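Local coordinates for 3-oxoacyl-[acyl-carrier-protein] synthase, mitochondrial (Arabidopsis thaliana, PDB 2IX4) that catalyses the condensation steps of mitochondrial fatty acid synthesis, lengthening acyl chains by two carbons taken from malonyl-ACP, at residues 260-263 and 264-268; 296-299 and 300-304. All blocks are in the same frame, centred on the assembly; numbering follows the deposited sequence.

How the contacts relate
Each contact lies within one continuous piece of chain: contact 2 inside helix 294-307, contact 1 on helix 260-265 and its C-terminal turn. They sit differently in the thiolase-type fold. Contact 1 is a surface contact just after strand 251-259, its centre about 27 Å from that of the chain, and its side-chain chemistry is ionic and aromatic, a lysine lying on a tyrosine ring. Contact 2, its centre about 19 Å from that of the chain, is partly buried: its helix packs on strands 272-281, 411-418 and 422-429, with alanines and a methionine facing inward. Its arginine turns to the second subunit, which contact 1 does not touch. Their nearest atoms are about 17 Å apart.

Contact 1 of 2, residues 260-263 and 264-268; sequences YEHA and KRRGA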
# COMPACT_ATOMS: atom_id res chain seq x y z
N TYR A 260 22.49 6.84 10.89
CA TYR A 260 23.13 7.72 11.87
C TYR A 260 24.53 8.19 11.48
O TYR A 260 24.83 9.39 11.58
CB TYR A 260 23.12 7.02 13.24
CG TYR A 260 23.64 7.83 14.42
CD1 TYR A 260 23.40 9.20 14.52
CD2 TYR A 260 24.34 7.20 15.45
CE1 TYR A 260 23.87 9.93 15.61
CE2 TYR A 260 24.82 7.92 16.54
CZ TYR A 260 24.58 9.28 16.61
OH TYR A 260 25.04 10.00 17.68
N GLU A 261 25.38 7.27 11.04
CA GLU A 261 26.74 7.63 10.62
C GLU A 261 26.75 8.54 9.39
O GLU A 261 27.57 9.46 9.31
CB GLU A 261 27.60 6.38 10.37
CG GLU A 261 27.84 5.51 11.60
CD GLU A 261 28.58 6.25 12.72
OE1 GLU A 261 29.47 7.07 12.42
OE2 GLU A 261 28.27 5.98 13.90
N HIS A 262 25.84 8.27 8.46
CA HIS A 262 25.64 9.10 7.27
C HIS A 262 25.28 10.54 7.67
O HIS A 262 25.84 11.50 7.13
CB HIS A 262 24.55 8.50 6.38
CG HIS A 262 24.38 9.19 5.06
ND1 HIS A 262 23.56 10.28 4.89
CD2 HIS A 262 24.93 8.94 3.85
CE1 HIS A 262 23.60 10.67 3.63
NE2 HIS A 262 24.43 9.88 2.98
N ALA A 263 24.36 10.68 8.62
CA ALA A 263 23.93 11.99 9.13
C ALA A 263 25.06 12.75 9.82
O ALA A 263 25.22 13.95 9.61
CB ALA A 263 22.74 11.82 10.07
N LYS A 264 25.83 12.05 10.65
CA LYS A 264 26.93 12.66 11.40
C LYS A 264 28.05 13.14 10.48
O LYS A 264 28.64 14.20 10.72
CB LYS A 264 27.49 11.71 12.45
CG LYS A 264 26.62 11.57 13.70
CD LYS A 264 27.35 10.85 14.82
CE LYS A 264 27.51 9.36 14.53
NZ LYS A 264 28.33 8.68 15.57
N ARG A 265 28.34 12.36 9.45
CA ARG A 265 29.39 12.68 8.47
C ARG A 265 29.18 14.02 7.78
O ARG A 265 30.12 14.80 7.62
CB ARG A 265 29.48 11.57 7.42
CG ARG A 265 30.47 10.48 7.75
CD ARG A 265 31.78 10.67 7.00
NE ARG A 265 31.71 10.16 5.62
CZ ARG A 265 32.69 10.27 4.73
NH1 ARG A 265 33.84 10.87 5.04
NH2 ARG A 265 32.53 9.77 3.51
N ARG A 266 27.94 14.29 7.37
CA ARG A 266 27.61 15.52 6.64
C ARG A 266 27.22 16.69 7.55
O ARG A 266 26.89 17.78 7.07
CB ARG A 266 26.53 15.25 5.59
CG ARG A 266 25.17 14.86 6.14
CD ARG A 266 24.23 14.50 5.01
NE ARG A 266 22.83 14.45 5.44
CZ ARG A 266 21.99 15.47 5.40
NH1 ARG A 266 22.39 16.66 4.95
NH2 ARG A 266 20.74 15.31 5.81
N GLY A 267 27.26 16.46 8.86
CA GLY A 267 26.97 17.50 9.85
C GLY A 267 25.51 17.91 9.90
O GLY A 267 25.20 19.09 10.11
N ALA A 268 24.61 16.95 9.71
CA ALA A 268 23.18 17.22 9.72
C ALA A 268 22.67 17.31 11.15
O ALA A 268 23.15 16.60 12.03
CB ALA A 268 22.43 16.14 8.95
O HOH W 1 27.80 8.41 18.21
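Backbone bonds carry the helix from Tyr260 O to Lys264 N (3.0 Å) and from Glu261 O to Arg265 N, then weakly from His262 O to Arg266 N, before Ala263 O takes Ala268 N at 3.1 Å. The side chain of Lys264 lies across the phenol of Tyr260 one turn back. Its CE sits over the centre of the ring, 3.6 Å from the centroid and 13° off the normal, a CH-pi contact, while CD comes to the CZ and CE1 end. A bend at chi3 (-72°) turns CE in over the ring, and the extended last bond carries NZ past the centre, where it makes an off-centre cation-pi contact. The same ammonium forms a salt bridge with Glu261, NZ to OE2 3.2 Å, reaching the oxygen from above the carboxylate plane. A water accepts from Lys264 NZ at 2.7 Å and is also hydrogen-bonded to Tyr260 OH, so NZ has a carboxylate oxygen, a ring face and a water as partners; the nearby carboxylate probably favours the charged lysine.

The helix ends in a Schellman motif. Gly267 has positive phi, its N bonds back to Lys264 O, and the Ala268 N bond to Ala263 O closes the wider loop, bringing Ala268 CB 4.5 Å from Ala263 CB. Ala263 itself is buried against Val4 and Thr6 of strand 3-12, which joins this helix to the central sheet.

On another flank, Arg266 passes obliquely by the imidazole of His262, with CD 4.1 Å from CE1 and the two planes 55° apart. Both polar ends turn to Glu258 near the end of strand 251-259: His262 ND1 bonds OE1, and Arg266 NH2 makes a salt bridge with OE2. Over one face of the Arg266 guanidinium lies the methyl of Ala268, 3.6 Å above the plane.

Contact 2 of 2, residues 296-299 and 300-304; sequences AVLA and MTRAL
The guanidinium of Arg302 lies with one face against Leu298, whose CB sits 4.1 Å above the plane over its centre; Leu298 CD2 also lies over a face of the guanidinium, 3.9 Å from Arg302 NH2. The two side chains run side by side in the same direction, i to i+4 along helix 294-307, one of the helices packed on the central sheet of the thiolase fold. Arg302 NH1 bonds the carbonyl of Met279, in strand 272-281, and that of Gln169 of the second subunit, while NH2 makes a weak bond to Glu114 O of that subunit. Leu298 also packs on this Glu114, which puts the pair at the dimer interface.

The side facing the sheet carries small and apolar side chains. Met300 bends at chi3 (-83°), which folds CE back to 3.5 Å from Ala296 O and within 4.4 Å of Ala296 CB; its side chain also touches Met413 and Asn415 of strand 411-418, the latter a ligand of the bound potassium ion, and Ala334 and Val338 of helix 325-339. The small side chains of Ala299 and Ala303 lie against Ser425 of strand 422-429.

At the exposed Thr301, backbone and side chain share one acceptor. Thr301 N reaches Val297 O at 2.9 Å, almost in line with the carbonyl. The hydroxyl, placed anti to the carbonyl carbon of its own residue, swings back over the preceding turn. From there Thr301 OG1 donates to Val297 O at 2.8 Å from above the carbonyl plane, 44° out of it.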
# COMPACT_ATOMS: atom_id res chain seq x y z
N ALA A 296 -3.44 -3.53 20.12
CA ALA A 296 -2.76 -2.31 20.53
C ALA A 296 -1.68 -2.59 21.58
O ALA A 296 -0.60 -2.00 21.54
CB ALA A 296 -3.76 -1.29 21.05
N VAL A 297 -1.97 -3.51 22.51
CA VAL A 297 -0.98 -3.95 23.51
C VAL A 297 0.25 -4.56 22.83
O VAL A 297 1.39 -4.20 23.14
CB VAL A 297 -1.60 -4.97 24.53
CG1 VAL A 297 -0.52 -5.63 25.38
CG2 VAL A 297 -2.63 -4.29 25.42
N LEU A 298 0.01 -5.47 21.88
CA LEU A 298 1.09 -6.13 21.15
C LEU A 298 1.97 -5.13 20.39
O LEU A 298 3.19 -5.21 20.46
CB LEU A 298 0.53 -7.18 20.18
CG LEU A 298 0.08 -8.51 20.80
CD1 LEU A 298 -0.60 -9.38 19.74
CD2 LEU A 298 1.26 -9.25 21.42
N ALA A 299 1.33 -4.19 19.70
CA ALA A 299 2.05 -3.19 18.91
C ALA A 299 2.96 -2.32 19.78
O ALA A 299 4.11 -2.06 19.41
CB ALA A 299 1.07 -2.33 18.13
N MET A 300 2.44 -1.88 20.92
CA MET A 300 3.20 -1.06 21.87
C MET A 300 4.32 -1.86 22.54
O MET A 300 5.45 -1.37 22.67
CB MET A 300 2.26 -0.47 22.93
CG MET A 300 1.36 0.64 22.41
SD MET A 300 0.47 1.51 23.72
CE MET A 300 -0.93 0.42 23.99
N THR A 301 4.01 -3.08 22.95
CA THR A 301 4.99 -3.97 23.57
C THR A 301 6.16 -4.28 22.63
O THR A 301 7.32 -4.30 23.05
CB THR A 301 4.32 -5.28 24.03
OG1 THR A 301 3.29 -4.97 24.98
CG2 THR A 301 5.33 -6.21 24.70
N ARG A 302 5.84 -4.50 21.36
CA ARG A 302 6.84 -4.83 20.34
C ARG A 302 7.78 -3.67 20.05
O ARG A 302 8.98 -3.88 19.88
CB ARG A 302 6.17 -5.35 19.07
CG ARG A 302 5.76 -6.81 19.19
CD ARG A 302 4.64 -7.19 18.24
NE ARG A 302 4.19 -8.57 18.47
CZ ARG A 302 3.25 -9.19 17.77
NH1 ARG A 302 2.63 -8.58 16.77
NH2 ARG A 302 2.92 -10.44 18.08
N ALA A 303 7.24 -2.45 20.00
CA ALA A 303 8.05 -1.25 19.82
C ALA A 303 9.00 -1.03 21.00
O ALA A 303 10.16 -0.69 20.81
CB ALA A 303 7.15 -0.03 19.62
N LEU A 304 8.49 -1.25 22.22
CA LEU A 304 9.29 -1.18 23.44
C LEU A 304 10.43 -2.19 23.44
O LEU A 304 11.59 -1.84 23.70
CB LEU A 304 8.41 -1.42 24.68
CG LEU A 304 7.65 -0.23 25.27
CD1 LEU A 304 6.59 -0.71 26.25
CD2 LEU A 304 8.61 0.73 25.95